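Local coordinates for protein CrmK (Actinoalloteichus sp. WH1-2216-6, PDB 5I1V) that binds FAD covalently and acts as a flavoenzyme oxidase in the recycling of shunt products during caerulomycin biosynthesis, at residues Lys343-His351 / Val435-Thr443; Cys370-Gly381 / Ala398-Ala407. All coordinates share one frame; numbering follows the deposited sequence.

Contact 1 of 2, residues Lys343-His351 / Val435-Thr443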
# COMPACT_ATOMS: atom_id res chain seq x y z
N LYS A 343 11.70 -19.15 4.50
CA LYS A 343 12.15 -19.98 5.58
C LYS A 343 12.59 -19.05 6.74
O LYS A 343 12.79 -17.86 6.57
CB LYS A 343 13.33 -20.88 5.12
CG LYS A 343 12.99 -21.84 3.99
CD LYS A 343 14.16 -22.73 3.65
CE LYS A 343 13.77 -23.81 2.67
NZ LYS A 343 13.38 -25.06 3.38
N SER A 344 12.77 -19.64 7.90
CA SER A 344 12.98 -18.93 9.12
C SER A 344 13.93 -19.73 10.00
O SER A 344 13.92 -20.96 9.96
CB SER A 344 11.60 -18.77 9.78
OG SER A 344 11.66 -18.83 11.16
N ALA A 345 14.76 -19.03 10.76
CA ALA A 345 15.69 -19.64 11.75
C ALA A 345 16.06 -18.55 12.77
O ALA A 345 16.52 -17.48 12.41
CB ALA A 345 16.95 -20.25 11.10
N ASP A 346 15.85 -18.82 14.03
CA ASP A 346 16.16 -17.85 15.08
C ASP A 346 17.34 -18.27 15.90
O ASP A 346 17.54 -19.45 16.11
CB ASP A 346 14.92 -17.67 15.96
CG ASP A 346 13.74 -17.16 15.16
OD1 ASP A 346 13.97 -16.75 13.96
OD2 ASP A 346 12.61 -17.18 15.72
N LEU A 347 18.11 -17.28 16.37
CA LEU A 347 19.47 -17.46 16.91
C LEU A 347 19.56 -16.83 18.29
O LEU A 347 18.93 -15.79 18.55
CB LEU A 347 20.51 -16.75 16.05
CG LEU A 347 20.77 -17.27 14.63
CD1 LEU A 347 21.54 -16.24 13.83
CD2 LEU A 347 21.53 -18.60 14.67
N ARG A 348 20.37 -17.43 19.15
CA ARG A 348 20.72 -16.80 20.43
C ARG A 348 22.25 -16.77 20.57
O ARG A 348 22.78 -16.38 21.60
CB ARG A 348 20.08 -17.52 21.62
CG ARG A 348 20.43 -19.01 21.67
CD ARG A 348 19.55 -19.81 22.62
NE ARG A 348 19.93 -19.55 23.99
CZ ARG A 348 19.30 -18.72 24.83
NH1 ARG A 348 18.19 -18.05 24.49
NH2 ARG A 348 19.79 -18.57 26.06
N GLY A 349 22.92 -17.15 19.49
CA GLY A 349 24.38 -17.11 19.39
C GLY A 349 24.69 -16.85 17.93
O GLY A 349 23.76 -16.80 17.08
N PRO A 350 25.98 -16.63 17.61
CA PRO A 350 26.29 -16.23 16.26
C PRO A 350 26.40 -17.40 15.34
O PRO A 350 26.66 -18.53 15.79
CB PRO A 350 27.67 -15.57 16.39
CG PRO A 350 28.30 -16.26 17.55
CD PRO A 350 27.18 -16.66 18.48
N HIS A 351 26.22 -17.14 14.06
CA HIS A 351 26.68 -18.06 13.03
C HIS A 351 28.19 -18.13 13.05
O HIS A 351 28.86 -17.13 13.27
CB HIS A 351 26.23 -17.63 11.66
CG HIS A 351 24.81 -17.95 11.37
ND1 HIS A 351 24.06 -17.23 10.47
CD2 HIS A 351 23.99 -18.91 11.87
CE1 HIS A 351 22.84 -17.75 10.41
NE2 HIS A 351 22.77 -18.76 11.25
N VAL A 435 18.23 -28.19 9.68
CA VAL A 435 17.20 -27.34 10.31
C VAL A 435 17.74 -26.67 11.58
O VAL A 435 18.71 -27.17 12.19
CB VAL A 435 15.96 -28.16 10.65
CG1 VAL A 435 15.39 -28.76 9.40
CG2 VAL A 435 16.29 -29.26 11.64
N PRO A 436 17.09 -25.57 12.02
CA PRO A 436 17.47 -24.91 13.28
C PRO A 436 16.89 -25.60 14.50
O PRO A 436 15.94 -25.09 15.12
CB PRO A 436 16.87 -23.51 13.12
CG PRO A 436 15.63 -23.76 12.34
CD PRO A 436 15.99 -24.84 11.35
N THR A 437 17.46 -26.75 14.87
CA THR A 437 17.02 -27.51 16.02
C THR A 437 17.28 -26.68 17.28
O THR A 437 18.40 -26.19 17.44
CB THR A 437 17.88 -28.79 16.16
OG1 THR A 437 19.27 -28.40 16.24
CG2 THR A 437 17.70 -29.68 14.98
N PRO A 438 16.29 -26.55 18.18
CA PRO A 438 16.57 -25.71 19.34
C PRO A 438 17.75 -26.23 20.16
O PRO A 438 17.73 -27.39 20.57
CB PRO A 438 15.28 -25.78 20.16
CG PRO A 438 14.21 -26.03 19.15
CD PRO A 438 14.84 -26.81 18.04
N ASP A 439 18.76 -25.38 20.35
CA ASP A 439 19.97 -25.75 21.07
C ASP A 439 20.60 -24.46 21.61
O ASP A 439 19.90 -23.47 21.83
CB ASP A 439 20.93 -26.54 20.16
CG ASP A 439 21.39 -25.74 18.94
OD1 ASP A 439 21.43 -24.50 19.02
OD2 ASP A 439 21.72 -26.34 17.89
N GLU A 440 21.92 -24.47 21.82
CA GLU A 440 22.61 -23.34 22.43
C GLU A 440 22.84 -22.16 21.48
O GLU A 440 23.17 -21.06 21.92
CB GLU A 440 23.93 -23.83 23.07
CG GLU A 440 25.12 -24.04 22.14
CD GLU A 440 25.08 -25.31 21.28
OE1 GLU A 440 24.31 -26.27 21.58
OE2 GLU A 440 25.85 -25.35 20.29
N VAL A 441 22.68 -22.38 20.17
CA VAL A 441 22.77 -21.29 19.22
C VAL A 441 21.44 -21.08 18.50
O VAL A 441 21.03 -19.94 18.33
CB VAL A 441 23.86 -21.52 18.17
CG1 VAL A 441 23.80 -20.44 17.09
CG2 VAL A 441 25.24 -21.52 18.83
N ASN A 442 20.79 -22.15 18.06
CA ASN A 442 19.48 -22.01 17.41
C ASN A 442 18.36 -22.05 18.46
O ASN A 442 18.47 -22.76 19.42
CB ASN A 442 19.25 -23.14 16.43
CG ASN A 442 20.39 -23.32 15.47
OD1 ASN A 442 20.65 -22.47 14.63
ND2 ASN A 442 21.09 -24.45 15.59
N THR A 443 17.30 -21.27 18.27
CA THR A 443 16.14 -21.37 19.15
C THR A 443 14.93 -22.01 18.45
O THR A 443 13.90 -22.27 19.07
CB THR A 443 15.71 -19.99 19.64
OG1 THR A 443 15.43 -19.16 18.51
CG2 THR A 443 16.82 -19.36 20.46
O HOH W 1 18.90 -20.75 14.08
O HOH W 2 12.70 -19.01 18.30
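The guanidinium of Arg-348 meets segment 435-443 at its edge, where Glu-440 O and the methyl CG2 of Thr-443 lie near its plane; Asp-439 O comes in obliquely. The aliphatic part of the side chain also packs: Arg-348 CD stands 3.5 Å from Thr-443 CG2. Across the adjoining turn, one face of the His-351 ring carries Leu-347 CD1, offset toward the rim. Leu-347 CD2 runs alongside Val-441 CG1 at 3.8 Å.

Within segment 435-443 a carboxylate organises the approach. Asp-439 OD1 accepts from Val-441 N and from Asn-442 N, which reach it from opposite faces of its plane, an Asx turn widened into an Asx motif. With CG anti to the carbonyl carbon (chi1 -50°), Asn-442 brings its amide to the same carboxylate, ND2 gripping the syn side of Asp-439 OD2 at 3.0 Å, so three bonds hold the carboxylate against rotation. Were Asn-442 replaced by an alanine, Asp-439 OD2 would lose its amide donor and the carboxylate would probably turn more freely.

The backbones run antiparallel, Leu-347 and Asn-442 forming a non-hydrogen-bonded pair. On its flanks, Thr-443 N donates to Asp-346 O at 2.8 Å, and Arg-348 N donates to Val-441 O at 2.7 Å. Farther back, Pro-436, centre of an inverse gamma turn, sets its CB 3.8 Å from Ala-345 CB.

Strand 339-347 is thus joined to 442-444, one of the two outermost strands of the sheet within this chain. Ser-344 OG is hydrogen-bonded to the backbone N of the FAD-binding Tyr-446, while Pro-436 packs on Tyr-425 of helix 414-428 and Pro-350 on Leu-252 of helix 237-253.

Contact 2 of 2, residues Cys370-Gly381 / Ala398-Ala407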
# COMPACT_ATOMS: atom_id res chain seq x y z
N CYS A 370 18.46 -14.20 -9.37
CA CYS A 370 17.21 -13.79 -8.78
C CYS A 370 17.52 -12.67 -7.81
O CYS A 370 18.00 -12.90 -6.69
CB CYS A 370 16.52 -14.97 -8.11
SG CYS A 370 14.99 -14.56 -7.24
N PRO A 371 17.30 -11.43 -8.25
CA PRO A 371 17.63 -10.29 -7.43
C PRO A 371 16.73 -10.20 -6.18
O PRO A 371 17.09 -9.49 -5.24
CB PRO A 371 17.37 -9.09 -8.35
CG PRO A 371 17.20 -9.63 -9.70
CD PRO A 371 16.73 -11.04 -9.55
N SER A 372 15.59 -10.90 -6.17
CA SER A 372 14.80 -11.02 -4.92
C SER A 372 15.27 -12.05 -3.91
O SER A 372 14.78 -12.05 -2.79
CB SER A 372 13.36 -11.29 -5.23
OG SER A 372 12.95 -10.31 -6.12
N ALA A 373 16.21 -12.91 -4.26
CA ALA A 373 16.68 -13.90 -3.32
C ALA A 373 17.56 -13.26 -2.24
O ALA A 373 18.46 -12.48 -2.55
CB ALA A 373 17.44 -15.00 -4.03
N ALA A 374 17.30 -13.61 -0.99
CA ALA A 374 18.00 -13.01 0.15
C ALA A 374 17.88 -13.83 1.42
O ALA A 374 16.94 -14.62 1.59
CB ALA A 374 17.51 -11.61 0.41
N MET A 375 18.87 -13.67 2.29
CA MET A 375 18.67 -13.95 3.68
C MET A 375 18.84 -12.65 4.44
O MET A 375 19.52 -11.71 4.00
CB MET A 375 19.54 -15.10 4.21
CG MET A 375 21.03 -14.90 4.19
SD MET A 375 21.87 -16.37 4.84
CE MET A 375 21.28 -16.35 6.54
N GLU A 376 18.13 -12.57 5.55
CA GLU A 376 18.11 -11.38 6.39
C GLU A 376 18.39 -11.71 7.83
O GLU A 376 17.95 -12.74 8.34
CB GLU A 376 16.74 -10.69 6.34
CG GLU A 376 16.16 -10.43 4.97
CD GLU A 376 14.80 -9.70 5.02
OE1 GLU A 376 14.09 -9.73 6.07
OE2 GLU A 376 14.43 -9.10 3.99
N TYR A 377 19.10 -10.79 8.48
CA TYR A 377 19.34 -10.85 9.91
C TYR A 377 18.58 -9.71 10.57
O TYR A 377 18.80 -8.56 10.27
CB TYR A 377 20.83 -10.71 10.18
CG TYR A 377 21.63 -11.87 9.71
CD1 TYR A 377 21.85 -12.95 10.53
CD2 TYR A 377 22.22 -11.87 8.46
CE1 TYR A 377 22.63 -14.01 10.13
CE2 TYR A 377 22.99 -12.93 8.05
CZ TYR A 377 23.21 -13.98 8.90
OH TYR A 377 23.96 -15.05 8.48
N ILE A 378 17.72 -10.04 11.51
CA ILE A 378 16.75 -9.09 12.07
C ILE A 378 16.94 -8.96 13.58
O ILE A 378 16.77 -9.91 14.30
CB ILE A 378 15.31 -9.60 11.82
CG1 ILE A 378 15.11 -9.88 10.34
CG2 ILE A 378 14.28 -8.59 12.33
CD1 ILE A 378 14.00 -10.85 10.00
N ALA A 379 17.27 -7.77 14.03
CA ALA A 379 17.48 -7.47 15.43
C ALA A 379 16.17 -7.78 16.19
O ALA A 379 15.10 -7.62 15.64
CB ALA A 379 17.83 -6.03 15.59
N TYR A 380 16.32 -8.33 17.40
CA TYR A 380 15.19 -8.82 18.21
C TYR A 380 15.58 -8.77 19.68
O TYR A 380 16.56 -8.11 20.02
CB TYR A 380 14.88 -10.25 17.76
CG TYR A 380 13.57 -10.87 18.16
CD1 TYR A 380 12.34 -10.32 17.81
CD2 TYR A 380 13.57 -12.03 18.89
CE1 TYR A 380 11.16 -10.94 18.19
CE2 TYR A 380 12.40 -12.67 19.25
CZ TYR A 380 11.19 -12.12 18.89
OH TYR A 380 10.03 -12.76 19.30
N GLY A 381 14.80 -9.43 20.55
CA GLY A 381 15.12 -9.45 21.96
C GLY A 381 14.55 -8.24 22.67
O GLY A 381 13.34 -7.94 22.52
N ALA A 398 15.13 -16.14 21.67
CA ALA A 398 15.94 -15.66 20.54
C ALA A 398 16.43 -14.24 20.78
O ALA A 398 15.72 -13.40 21.33
CB ALA A 398 15.16 -15.75 19.24
N SER A 399 17.65 -13.98 20.37
CA SER A 399 18.24 -12.66 20.39
C SER A 399 18.08 -12.00 19.05
O SER A 399 18.09 -10.78 18.94
CB SER A 399 19.76 -12.76 20.66
OG SER A 399 19.99 -13.33 21.92
N LEU A 400 17.95 -12.83 18.02
CA LEU A 400 18.08 -12.41 16.66
C LEU A 400 17.26 -13.37 15.78
O LEU A 400 17.22 -14.56 16.05
CB LEU A 400 19.57 -12.43 16.28
CG LEU A 400 19.84 -11.65 15.02
CD1 LEU A 400 21.05 -10.76 15.13
CD2 LEU A 400 19.96 -12.62 13.86
N LYS A 401 16.56 -12.83 14.81
CA LYS A 401 15.79 -13.61 13.87
C LYS A 401 16.46 -13.58 12.50
O LYS A 401 17.14 -12.59 12.13
CB LYS A 401 14.37 -13.11 13.76
CG LYS A 401 13.57 -13.25 15.03
CD LYS A 401 12.12 -12.86 14.80
CE LYS A 401 11.16 -13.65 15.66
NZ LYS A 401 11.02 -15.03 15.14
N THR A 402 16.32 -14.68 11.76
CA THR A 402 16.77 -14.72 10.38
C THR A 402 15.62 -15.27 9.52
O THR A 402 14.83 -16.09 9.97
CB THR A 402 18.05 -15.56 10.15
OG1 THR A 402 17.70 -16.95 10.11
CG2 THR A 402 19.12 -15.26 11.22
N PHE A 403 15.59 -14.80 8.29
CA PHE A 403 14.52 -14.98 7.36
C PHE A 403 15.20 -15.22 6.00
O PHE A 403 16.24 -14.61 5.73
CB PHE A 403 13.71 -13.68 7.38
CG PHE A 403 12.59 -13.64 6.39
CD1 PHE A 403 11.50 -14.50 6.52
CD2 PHE A 403 12.60 -12.73 5.36
CE1 PHE A 403 10.46 -14.46 5.60
CE2 PHE A 403 11.56 -12.68 4.44
CZ PHE A 403 10.48 -13.54 4.56
N TYR A 404 14.64 -16.12 5.19
CA TYR A 404 15.13 -16.46 3.87
C TYR A 404 13.94 -16.32 2.93
O TYR A 404 12.83 -16.74 3.29
CB TYR A 404 15.56 -17.91 3.80
CG TYR A 404 16.66 -18.28 4.75
CD1 TYR A 404 16.47 -18.27 6.13
CD2 TYR A 404 17.90 -18.69 4.26
CE1 TYR A 404 17.50 -18.65 6.99
CE2 TYR A 404 18.92 -19.03 5.12
CZ TYR A 404 18.73 -19.01 6.47
OH TYR A 404 19.78 -19.42 7.27
N MET A 405 14.16 -15.70 1.78
CA MET A 405 13.10 -15.55 0.80
C MET A 405 13.62 -15.58 -0.65
O MET A 405 14.75 -15.17 -0.92
CB MET A 405 12.24 -14.33 1.16
CG MET A 405 12.22 -13.12 0.24
SD MET A 405 10.58 -12.79 -0.55
CE MET A 405 9.36 -13.21 0.71
N VAL A 406 12.79 -16.16 -1.54
CA VAL A 406 12.97 -16.10 -2.99
C VAL A 406 11.60 -15.75 -3.51
O VAL A 406 10.57 -16.26 -2.97
CB VAL A 406 13.44 -17.43 -3.65
CG1 VAL A 406 14.88 -17.70 -3.36
CG2 VAL A 406 12.66 -18.61 -3.15
N ALA A 407 11.56 -14.77 -4.41
CA ALA A 407 10.33 -14.31 -5.07
C ALA A 407 10.54 -14.30 -6.58
O ALA A 407 11.59 -13.89 -7.07
CB ALA A 407 9.93 -12.97 -4.59
O HOH W 3 19.23 -8.71 18.10
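Two central strands of an antiparallel sheet, 374-379 and 400-408, pair here after a type I turn from Cys-370 to Ala-373. Ala-374/Met-405, Glu-376/Phe-403 and Ile-378/Lys-401 are hydrogen-bonded pairs, each closed by two backbone bonds; the shortest, Ile-378 N to Lys-401 O, measures 2.7 Å. Met-375 and Tyr-404 lie side by side on one face. Met-375 CB stands over the ring, 4.2 Å from its centroid, and a bend at chi3 (-64°) returns the methyl CE to within 3.7 Å of Tyr-404 CZ. The sulfur sits obliquely, completing a Met-aromatic contact. On the same face Leu-400 CD2 touches the edge of the Tyr-377 ring in its plane, 3.8 Å from CD1, while Tyr-377 OH is hydrogen-bonded to His-351 ND1. Where the strand begins, Ser-399 and Leu-400 make a classic beta bulge opposite Leu-347. This face packs on helices 237-253 and 414-428, as a sheet backed by helices.

The other face turns toward the flavin side. Here Glu-376 OE1 lies 3.4 Å from Phe-403 CD2, the carboxylate and ring planes 58° apart, and Ile-378 CD1 meets Phe-403 CB. Lys-401 CE crosses over a face of Tyr-380, 3.8 Å from the ring centroid, a CH-pi contact beyond which the ammonium runs on toward Asp-346; the edge of that tyrosine ring meets Ala-398 O.

In the fold
Both contacts belong to one antiparallel sheet, in which strands 374-379, 400-408, 339-347 and 442-444 follow in that order; contact 2 joins the first pair and contact 1 the last. Their centres are 13 Å apart. Along the chain contact 2 is nested inside the loop closed by contact 1, whose segments are 84 residues apart at their closest ends, against 17 in contact 2. Across the shared middle, Asp-346 OD2 forms a salt bridge to Lys-401 NZ at 2.7 Å, and Ala-345 O probably accepts from Thr-402 OG1 at 2.6 Å. Lys-401 also borders Tyr-138 and Tyr-446, both FAD-binding, so this junction connects the sheet with the cofactor site.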